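Local coordinates for putative lipoprotein YerB (Bacillus subtilis, PDB 2PSB) that is of unknown function but is probably a membrane-anchored lipoprotein that interacts with the helicase PcrA, a partnership not essential for viability or repair of UV damage, at residues L124-D127 with G128-W132; Y88-T91 with L92-F96; S137-P140 with H141-Y144; K110-E114 with S115-D119. One frame throughout, in Å; residues are numbered along the deposited sequence.

Interaction 1 (L124-D127 with G128-W132); sequences LDFD and GSLFW
F126 O gathers three donors from the loop that follows it. S129 N gives the straightest bond, 2.8 Å to F126 O at an N-H...O angle of 169°. S129 OG adds a second at 3.2 Å from F126 O and stands above the carbonyl plane; a chi1 of 48°, with OG between the backbone N and the carbonyl carbon, folds the hydroxyl back over the turn. F131 N, also well out of that plane, supplies the third at 3.2 Å from F126 O. The S129 N bond closes a type II beta turn, F126 to S129, at the end of helix 123-126, with G128 at the positive-phi position. G128 N in turn donates to F131 O, and the chain then enters strand 132-133. D127 turns away from the loop, and its OD1 makes a salt bridge with R133. L130 CD1 lies 3.3 Å from F126 CD2, the leucine crossing the ring obliquely, while F131 CD1 approaches F126 CB. A153 of helix 147-157 and M121 extend this apolar patch around F126. Shortening F126 to an alanine would probably open a gap beside L130 and M121 and leave the L130 side chain freer to turn.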
loop_
_atom_site.group_PDB
_atom_site.type_symbol
_atom_site.label_atom_id
_atom_site.label_comp_id
_atom_site.label_asym_id
_atom_site.label_seq_id
_atom_site.Cartn_x
_atom_site.Cartn_y
_atom_site.Cartn_z
ATOM N N LEU A 124 13.709 -3.984 13.869
ATOM C CA LEU A 124 15.032 -4.245 14.421
ATOM C C LEU A 124 15.072 -3.933 15.923
ATOM O O LEU A 124 15.617 -4.706 16.714
ATOM C CB LEU A 124 16.095 -3.396 13.706
ATOM C CG LEU A 124 16.300 -3.502 12.187
ATOM C CD1 LEU A 124 17.532 -2.684 11.797
ATOM C CD2 LEU A 124 16.486 -4.945 11.769
ATOM N N ASP A 125 14.474 -2.810 16.310
ATOM C CA ASP A 125 14.471 -2.380 17.703
ATOM C C ASP A 125 13.483 -3.060 18.626
ATOM O O ASP A 125 13.646 -3.014 19.844
ATOM C CB ASP A 125 14.238 -0.877 17.781
ATOM C CG ASP A 125 15.158 -0.112 16.880
ATOM O OD1 ASP A 125 16.361 -0.442 16.849
ATOM O OD2 ASP A 125 14.683 0.821 16.205
ATOM N N PHE A 126 12.459 -3.692 18.066
ATOM C CA PHE A 126 11.451 -4.333 18.899
ATOM C C PHE A 126 11.312 -5.811 18.627
ATOM O O PHE A 126 10.397 -6.453 19.140
ATOM C CB PHE A 126 10.091 -3.662 18.701
ATOM C CG PHE A 126 10.114 -2.176 18.884
ATOM C CD1 PHE A 126 10.618 -1.347 17.887
ATOM C CD2 PHE A 126 9.626 -1.600 20.056
ATOM C CE1 PHE A 126 10.635 0.034 18.050
ATOM C CE2 PHE A 126 9.636 -0.220 20.231
ATOM C CZ PHE A 126 10.142 0.603 19.228
ATOM N N ASP A 127 12.215 -6.350 17.820
ATOM C CA ASP A 127 12.170 -7.771 17.503
ATOM C C ASP A 127 12.320 -8.536 18.812
ATOM O O ASP A 127 13.407 -8.577 19.388
ATOM C CB ASP A 127 13.303 -8.138 16.538
ATOM C CG ASP A 127 13.065 -9.466 15.838
ATOM O OD1 ASP A 127 11.954 -10.012 15.975
ATOM O OD2 ASP A 127 13.981 -9.954 15.146
ATOM N N GLY A 128 11.221 -9.125 19.282
ATOM C CA GLY A 128 11.240 -9.867 20.531
ATOM C C GLY A 128 10.199 -9.355 21.514
ATOM O O GLY A 128 9.873 -10.019 22.491
ATOM N N SER A 129 9.666 -8.165 21.259
ATOM C CA SER A 129 8.663 -7.592 22.140
ATOM C C SER A 129 7.435 -7.114 21.375
ATOM O O SER A 129 6.451 -7.844 21.258
ATOM C CB SER A 129 9.263 -6.444 22.974
ATOM O OG SER A 129 9.999 -5.523 22.193
ATOM N N LEU A 130 7.495 -5.900 20.845
ATOM C CA LEU A 130 6.370 -5.337 20.104
ATOM C C LEU A 130 6.234 -5.956 18.705
ATOM O O LEU A 130 5.212 -5.798 18.045
ATOM C CB LEU A 130 6.516 -3.817 20.046
ATOM C CG LEU A 130 6.680 -3.207 21.448
ATOM C CD1 LEU A 130 6.635 -1.703 21.364
ATOM C CD2 LEU A 130 5.568 -3.700 22.374
ATOM N N PHE A 131 7.277 -6.669 18.282
ATOM C CA PHE A 131 7.312 -7.396 17.016
ATOM C C PHE A 131 7.511 -8.863 17.426
ATOM O O PHE A 131 8.326 -9.153 18.307
ATOM C CB PHE A 131 8.520 -6.973 16.171
ATOM C CG PHE A 131 8.223 -5.923 15.133
ATOM C CD1 PHE A 131 7.955 -4.604 15.501
ATOM C CD2 PHE A 131 8.248 -6.248 13.777
ATOM C CE1 PHE A 131 7.720 -3.626 14.533
ATOM C CE2 PHE A 131 8.015 -5.275 12.804
ATOM C CZ PHE A 131 7.752 -3.964 13.184
ATOM N N TRP A 132 6.777 -9.787 16.816
ATOM C CA TRP A 132 6.951 -11.193 17.158
ATOM C C TRP A 132 7.259 -12.041 15.932
ATOM O O TRP A 132 7.124 -11.578 14.790
ATOM C CB TRP A 132 5.716 -11.734 17.893
ATOM C CG TRP A 132 4.490 -11.940 17.043
ATOM C CD1 TRP A 132 4.174 -13.044 16.296
ATOM C CD2 TRP A 132 3.364 -11.063 16.951
ATOM N NE1 TRP A 132 2.916 -12.911 15.759
ATOM C CE2 TRP A 132 2.400 -11.700 16.139
ATOM C CE3 TRP A 132 3.083 -9.793 17.468
ATOM C CZ2 TRP A 132 1.165 -11.116 15.848
ATOM C CZ3 TRP A 132 1.865 -9.213 17.180
ATOM C CH2 TRP A 132 0.919 -9.872 16.370
#

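Interaction 2 (Y88-T91 with L92-F96); sequences YFVT and LSNGF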
loop_
_atom_site.group_PDB
_atom_site.type_symbol
_atom_site.label_atom_id
_atom_site.label_comp_id
_atom_site.label_asym_id
_atom_site.label_seq_id
_atom_site.Cartn_x
_atom_site.Cartn_y
_atom_site.Cartn_z
ATOM N N TYR A 88 11.035 5.206 -1.534
ATOM C CA TYR A 88 9.716 5.483 -2.081
ATOM C C TYR A 88 8.581 5.165 -1.107
ATOM O O TYR A 88 7.534 5.801 -1.160
ATOM C CB TYR A 88 9.492 4.768 -3.427
ATOM C CG TYR A 88 10.123 3.404 -3.572
ATOM C CD1 TYR A 88 11.450 3.269 -3.999
ATOM C CD2 TYR A 88 9.391 2.250 -3.326
ATOM C CE1 TYR A 88 12.021 2.017 -4.185
ATOM C CE2 TYR A 88 9.957 0.990 -3.505
ATOM C CZ TYR A 88 11.273 0.882 -3.940
ATOM O OH TYR A 88 11.843 -0.356 -4.150
ATOM N N PHE A 89 8.777 4.196 -0.219
ATOM C CA PHE A 89 7.733 3.880 0.755
ATOM C C PHE A 89 7.663 4.945 1.857
ATOM O O PHE A 89 6.584 5.293 2.340
ATOM C CB PHE A 89 7.961 2.488 1.368
ATOM C CG PHE A 89 7.592 1.359 0.446
ATOM C CD1 PHE A 89 6.330 1.314 -0.142
ATOM C CD2 PHE A 89 8.501 0.340 0.162
ATOM C CE1 PHE A 89 5.972 0.273 -1.003
ATOM C CE2 PHE A 89 8.161 -0.704 -0.693
ATOM C CZ PHE A 89 6.888 -0.738 -1.277
ATOM N N VAL A 90 8.813 5.469 2.256
ATOM C CA VAL A 90 8.835 6.509 3.279
ATOM C C VAL A 90 8.074 7.702 2.719
ATOM O O VAL A 90 7.231 8.294 3.390
ATOM C CB VAL A 90 10.277 6.949 3.617
ATOM C CG1 VAL A 90 10.244 8.127 4.578
ATOM C CG2 VAL A 90 11.045 5.795 4.226
ATOM N N THR A 91 8.366 8.025 1.466
ATOM C CA THR A 91 7.735 9.142 0.772
ATOM C C THR A 91 6.214 8.961 0.662
ATOM O O THR A 91 5.449 9.907 0.838
ATOM C CB THR A 91 8.331 9.289 -0.646
ATOM O OG1 THR A 91 9.754 9.433 -0.546
ATOM C CG2 THR A 91 7.752 10.494 -1.361
ATOM N N LEU A 92 5.793 7.739 0.363
ATOM C CA LEU A 92 4.378 7.429 0.219
ATOM C C LEU A 92 3.675 7.510 1.570
ATOM O O LEU A 92 2.580 8.054 1.675
ATOM C CB LEU A 92 4.214 6.028 -0.385
ATOM C CG LEU A 92 4.726 5.875 -1.824
ATOM C CD1 LEU A 92 4.748 4.403 -2.218
ATOM C CD2 LEU A 92 3.843 6.679 -2.755
ATOM N N SER A 93 4.315 6.969 2.595
ATOM C CA SER A 93 3.758 6.999 3.939
ATOM C C SER A 93 3.516 8.439 4.364
ATOM O O SER A 93 2.469 8.762 4.927
ATOM C CB SER A 93 4.724 6.342 4.926
ATOM O OG SER A 93 4.185 6.354 6.231
ATOM N N ASN A 94 4.490 9.300 4.070
ATOM C CA ASN A 94 4.433 10.712 4.428
ATOM C C ASN A 94 3.282 11.477 3.801
ATOM O O ASN A 94 2.892 12.531 4.294
ATOM C CB ASN A 94 5.764 11.387 4.075
ATOM C CG ASN A 94 6.825 11.173 5.135
ATOM O OD1 ASN A 94 8.005 11.427 4.905
ATOM N ND2 ASN A 94 6.408 10.715 6.305
ATOM N N GLY A 95 2.734 10.959 2.711
ATOM C CA GLY A 95 1.621 11.644 2.085
ATOM C C GLY A 95 0.502 11.826 3.091
ATOM O O GLY A 95 -0.386 12.651 2.894
ATOM N N PHE A 96 0.558 11.054 4.175
ATOM C CA PHE A 96 -0.438 11.112 5.230
ATOM C C PHE A 96 0.195 11.298 6.612
ATOM O O PHE A 96 -0.486 11.164 7.622
ATOM C CB PHE A 96 -1.277 9.829 5.215
ATOM C CG PHE A 96 -1.778 9.456 3.849
ATOM C CD1 PHE A 96 -0.954 8.788 2.949
ATOM C CD2 PHE A 96 -3.057 9.820 3.439
ATOM C CE1 PHE A 96 -1.399 8.492 1.650
ATOM C CE2 PHE A 96 -3.507 9.528 2.147
ATOM C CZ PHE A 96 -2.678 8.867 1.257
#
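S93 N donates to F89 O at 2.8 Å, and one residue further on N94 N reaches V90 O at 3.0 Å. Both bonds are fairly straight, with N-H...O angles of 164° and 156°. L92 N pairs with Y88 O in the same i to i+4 pattern, although the position of Y88 O is less certain. The series fades at G95, whose N makes just a weak bond with T91 O, 3.5 Å long, and a shorter one of 3.1 Å with L92 O. Two hydroxyls are satisfied close by: T91 OG1 turns back to the carbonyl of E87, and S98 OG binds S93 O beyond the helix.

Together these residues make up almost the whole of helix 87-94, a buried helix that packs on strands 65-71 and 99-102. Its apolar side chains leave in different directions. L92 CD1 comes to 4.0 Å from F89 CD1, and both side chains lean on L68. F89 also receives Y88: CD2 of the tyrosine stands over the centre of the phenylalanine ring, 4.0 Å above its plane. V90 and N94, one turn apart, run side by side and point the same way. With CG1 anti to its backbone N (chi1 174°), V90 sends that methyl along the asparagine, while its side chain also packs on F100 and on L113 of helix 107-114. S93, too, rests against F100.

Interaction 3 (S137-P140 with H141-Y144); sequences SKPP and HNSY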
loop_
_atom_site.group_PDB
_atom_site.type_symbol
_atom_site.label_atom_id
_atom_site.label_comp_id
_atom_site.label_asym_id
_atom_site.label_seq_id
_atom_site.Cartn_x
_atom_site.Cartn_y
_atom_site.Cartn_z
ATOM N N SER A 137 5.965 -20.156 10.051
ATOM C CA SER A 137 6.799 -19.623 8.978
ATOM C C SER A 137 8.229 -19.386 9.450
ATOM O O SER A 137 8.485 -19.279 10.646
ATOM C CB SER A 137 6.210 -18.316 8.453
ATOM O OG SER A 137 5.238 -18.595 7.462
ATOM N N LYS A 138 9.152 -19.285 8.500
ATOM C CA LYS A 138 10.560 -19.091 8.811
ATOM C C LYS A 138 11.047 -17.690 8.458
ATOM O O LYS A 138 10.457 -17.019 7.622
ATOM C CB LYS A 138 11.397 -20.127 8.056
ATOM C CG LYS A 138 11.035 -21.568 8.376
ATOM C CD LYS A 138 11.857 -22.555 7.559
ATOM C CE LYS A 138 13.341 -22.445 7.874
ATOM N NZ LYS A 138 14.121 -23.469 7.117
ATOM N N PRO A 139 12.140 -17.233 9.095
ATOM C CA PRO A 139 12.641 -15.894 8.781
ATOM C C PRO A 139 13.038 -15.845 7.314
ATOM O O PRO A 139 13.458 -16.855 6.747
ATOM C CB PRO A 139 13.853 -15.743 9.710
ATOM C CG PRO A 139 13.522 -16.608 10.855
ATOM C CD PRO A 139 12.927 -17.837 10.181
ATOM N N PRO A 140 12.932 -14.669 6.683
ATOM C CA PRO A 140 12.460 -13.414 7.272
ATOM C C PRO A 140 11.049 -13.066 6.827
ATOM O O PRO A 140 10.749 -11.908 6.576
ATOM C CB PRO A 140 13.482 -12.417 6.770
ATOM C CG PRO A 140 13.699 -12.880 5.361
ATOM C CD PRO A 140 13.748 -14.408 5.482
ATOM N N HIS A 141 10.192 -14.081 6.732
ATOM C CA HIS A 141 8.803 -13.906 6.308
ATOM C C HIS A 141 7.879 -14.252 7.476
ATOM O O HIS A 141 6.683 -14.503 7.289
ATOM C CB HIS A 141 8.487 -14.836 5.127
ATOM C CG HIS A 141 9.431 -14.699 3.972
ATOM N ND1 HIS A 141 9.634 -13.506 3.314
ATOM C CD2 HIS A 141 10.234 -15.604 3.361
ATOM C CE1 HIS A 141 10.523 -13.676 2.351
ATOM N NE2 HIS A 141 10.903 -14.941 2.359
ATOM N N ASN A 142 8.433 -14.265 8.684
ATOM C CA ASN A 142 7.644 -14.618 9.856
ATOM C C ASN A 142 7.550 -13.497 10.895
ATOM O O ASN A 142 7.207 -13.739 12.042
ATOM C CB ASN A 142 8.231 -15.885 10.489
ATOM C CG ASN A 142 9.567 -15.635 11.190
ATOM O OD1 ASN A 142 10.373 -14.797 10.769
ATOM N ND2 ASN A 142 9.808 -16.382 12.257
ATOM N N SER A 143 7.827 -12.271 10.468
ATOM C CA SER A 143 7.810 -11.114 11.359
ATOM C C SER A 143 6.506 -10.292 11.368
ATOM O O SER A 143 6.146 -9.660 10.372
ATOM C CB SER A 143 9.003 -10.220 11.002
ATOM O OG SER A 143 8.961 -9.009 11.723
ATOM N N TYR A 144 5.808 -10.306 12.502
ATOM C CA TYR A 144 4.552 -9.574 12.652
ATOM C C TYR A 144 4.500 -8.646 13.871
ATOM O O TYR A 144 5.337 -8.713 14.769
ATOM C CB TYR A 144 3.373 -10.530 12.820
ATOM C CG TYR A 144 3.145 -11.492 11.687
ATOM C CD1 TYR A 144 3.936 -12.634 11.539
ATOM C CD2 TYR A 144 2.143 -11.252 10.745
ATOM C CE1 TYR A 144 3.737 -13.515 10.482
ATOM C CE2 TYR A 144 1.928 -12.120 9.682
ATOM C CZ TYR A 144 2.732 -13.250 9.552
ATOM O OH TYR A 144 2.543 -14.100 8.493
HETATM O O HOH W 1 4.550 -15.712 7.610
HETATM O O HOH W 2 8.568 -10.653 7.486
#
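H141 N donates to K138 O at 3.1 Å, in the plane of the carbonyl and on a lone pair, the one direct hydrogen bond between 137-140 and 141-144. Two waters add to it. One bridges S137 OG, H141 O and Y144 OH, lying 2.7 Å from Y144 OH and donating to H141 O; the other donates to P140 O at 2.7 Å and makes a weak bond with S143 N. The K138-H141 bond closes a type VI beta turn, K138 to H141, with cis-proline P140 in its third position, in the hairpin connection that leads from strand 132-133 back into strand 143-146 of a three-stranded antiparallel sheet.

N142 CB sits 3.8 Å from S137 CB, and the amide of N142 lies against P139, its OD1 3.2 Å from P139 CA. A chi1 of 72° places N142 CG between its backbone N and carbonyl carbon, turning the amide back into the turn. There ND2 donates to A134 O, and OD1 has a weak bond from R133. An alanine in place of N142 would probably leave A134 O without the side-chain donor ND2 and open a gap beside P139.

Around the imidazole of H141, P140 CD lies over one face, offset toward the rim. H141 stacks with H40, and its ND1 is hydrogen-bonded to N38.

Interaction 4 (K110-E114 with S115-D119); sequences KKQLE and SGAAD
A Schellman motif ends helix 107-114, with G116 at positive phi as its C-prime residue. A117 N bonds back to Q112 O at 3.2 Å, the outer of the two defining bonds, and G116 N makes the inner, weak one to L113 O, also 3.2 Å. Q112 O takes a second donor, S115 N, at 3.2 Å; the two N-H groups reach this oxygen from opposite faces of its carbonyl plane. S115 then binds one turn back with its side chain: OG donates to K111 O at 2.6 Å from above the carbonyl plane. Its chi1 of -66° sets OG beside the backbone N, whose own bond to K111 O is weak.

As the chain reverses, alanine methyls come against the helix. A118 CB lies 4.1 Å from L113 CD2, and A117 CB 4.2 Å from that same methyl. A117 CB also stands 4.1 Å from Q112 CG. L113 is the buried member, resting further on F100 and W105, whereas E114 and S115 face outward. K110 NZ and E114 OE1 make a long salt bridge, in addition to the backbone bond from E114 N to K110 O.

The last carbonyls of a helix lack the usual partners one turn ahead; here donors of the reversing loop meet K111 O and Q112 O well and L113 O only weakly. A side-chain hydroxyl serves the first of them as the chain turns toward strand 120-122.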
loop_
_atom_site.group_PDB
_atom_site.type_symbol
_atom_site.label_atom_id
_atom_site.label_comp_id
_atom_site.label_asym_id
_atom_site.label_seq_id
_atom_site.Cartn_x
_atom_site.Cartn_y
_atom_site.Cartn_z
ATOM N N LYS A 110 17.542 4.308 5.501
ATOM C CA LYS A 110 18.097 4.477 6.837
ATOM C C LYS A 110 18.403 5.939 7.114
ATOM O O LYS A 110 17.888 6.519 8.067
ATOM C CB LYS A 110 19.379 3.657 6.995
ATOM C CG LYS A 110 19.926 3.645 8.423
ATOM C CD LYS A 110 21.446 3.587 8.450
ATOM C CE LYS A 110 22.043 4.843 7.802
ATOM N NZ LYS A 110 23.537 4.847 7.778
ATOM N N LYS A 111 19.242 6.534 6.272
ATOM C CA LYS A 111 19.633 7.929 6.438
ATOM C C LYS A 111 18.413 8.833 6.433
ATOM O O LYS A 111 18.309 9.764 7.228
ATOM C CB LYS A 111 20.584 8.358 5.315
ATOM C CG LYS A 111 21.911 7.604 5.271
ATOM C CD LYS A 111 22.792 7.905 6.488
ATOM C CE LYS A 111 23.304 9.340 6.492
ATOM N NZ LYS A 111 24.187 9.623 5.327
ATOM N N GLN A 112 17.491 8.545 5.525
ATOM C CA GLN A 112 16.272 9.323 5.387
ATOM C C GLN A 112 15.522 9.385 6.711
ATOM O O GLN A 112 15.227 10.464 7.221
ATOM C CB GLN A 112 15.395 8.691 4.302
ATOM C CG GLN A 112 14.640 9.685 3.443
ATOM C CD GLN A 112 14.193 9.076 2.128
ATOM O OE1 GLN A 112 13.361 8.163 2.101
ATOM N NE2 GLN A 112 14.748 9.577 1.024
ATOM N N LEU A 113 15.228 8.219 7.271
ATOM C CA LEU A 113 14.503 8.136 8.529
ATOM C C LEU A 113 15.321 8.587 9.742
ATOM O O LEU A 113 14.764 9.082 10.724
ATOM C CB LEU A 113 13.999 6.711 8.732
ATOM C CG LEU A 113 12.922 6.303 7.716
ATOM C CD1 LEU A 113 12.685 4.804 7.780
ATOM C CD2 LEU A 113 11.635 7.079 7.997
ATOM N N GLU A 114 16.637 8.418 9.686
ATOM C CA GLU A 114 17.474 8.841 10.796
ATOM C C GLU A 114 17.664 10.355 10.723
ATOM O O GLU A 114 18.110 10.983 11.674
ATOM C CB GLU A 114 18.817 8.107 10.763
ATOM C CG GLU A 114 18.667 6.598 10.928
ATOM C CD GLU A 114 19.979 5.886 11.230
ATOM O OE1 GLU A 114 20.980 6.105 10.514
ATOM O OE2 GLU A 114 20.000 5.086 12.187
ATOM N N SER A 115 17.292 10.933 9.587
ATOM C CA SER A 115 17.382 12.372 9.375
ATOM C C SER A 115 16.075 13.037 9.779
ATOM O O SER A 115 15.889 14.229 9.556
ATOM C CB SER A 115 17.674 12.685 7.904
ATOM O OG SER A 115 18.957 12.215 7.525
ATOM N N GLY A 116 15.174 12.250 10.361
ATOM C CA GLY A 116 13.892 12.765 10.817
ATOM C C GLY A 116 12.767 12.774 9.800
ATOM O O GLY A 116 11.796 13.515 9.956
ATOM N N ALA A 117 12.878 11.944 8.766
ATOM C CA ALA A 117 11.855 11.900 7.721
ATOM C C ALA A 117 10.471 11.518 8.228
ATOM O O ALA A 117 9.473 11.970 7.677
ATOM C CB ALA A 117 12.279 10.943 6.606
ATOM N N ALA A 118 10.395 10.707 9.278
ATOM C CA ALA A 118 9.093 10.293 9.784
ATOM C C ALA A 118 9.143 9.512 11.096
ATOM O O ALA A 118 10.161 8.901 11.428
ATOM C CB ALA A 118 8.389 9.454 8.719
ATOM N N ASP A 119 8.042 9.546 11.846
ATOM C CA ASP A 119 7.963 8.794 13.092
ATOM C C ASP A 119 7.896 7.334 12.678
ATOM O O ASP A 119 6.901 6.906 12.088
ATOM C CB ASP A 119 6.698 9.148 13.883
ATOM C CG ASP A 119 6.699 10.577 14.388
ATOM O OD1 ASP A 119 7.759 11.028 14.881
ATOM O OD2 ASP A 119 5.640 11.240 14.300
#

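Overall arrangement
From the N terminus, helix 87-94 comes first (interaction 2), followed by the end of helix 107-114 (interaction 4), the turn after helix 123-126 (interaction 1) and the turn before strand 143-146 (interaction 3). Each is local and they follow in series, none enclosing or crossing another. They form two touching pairs. Interactions 2 and 4, centres about 12 Å apart, meet where V90 packs on Q112 and N94 on A118, joining the two helices beside strand 99-102. Interactions 1 and 3, also about 12 Å between centres, meet through a probable hydrogen bond from W132 N to Y144 O and through F131 against S143, linking strands 132-133 and 143-146.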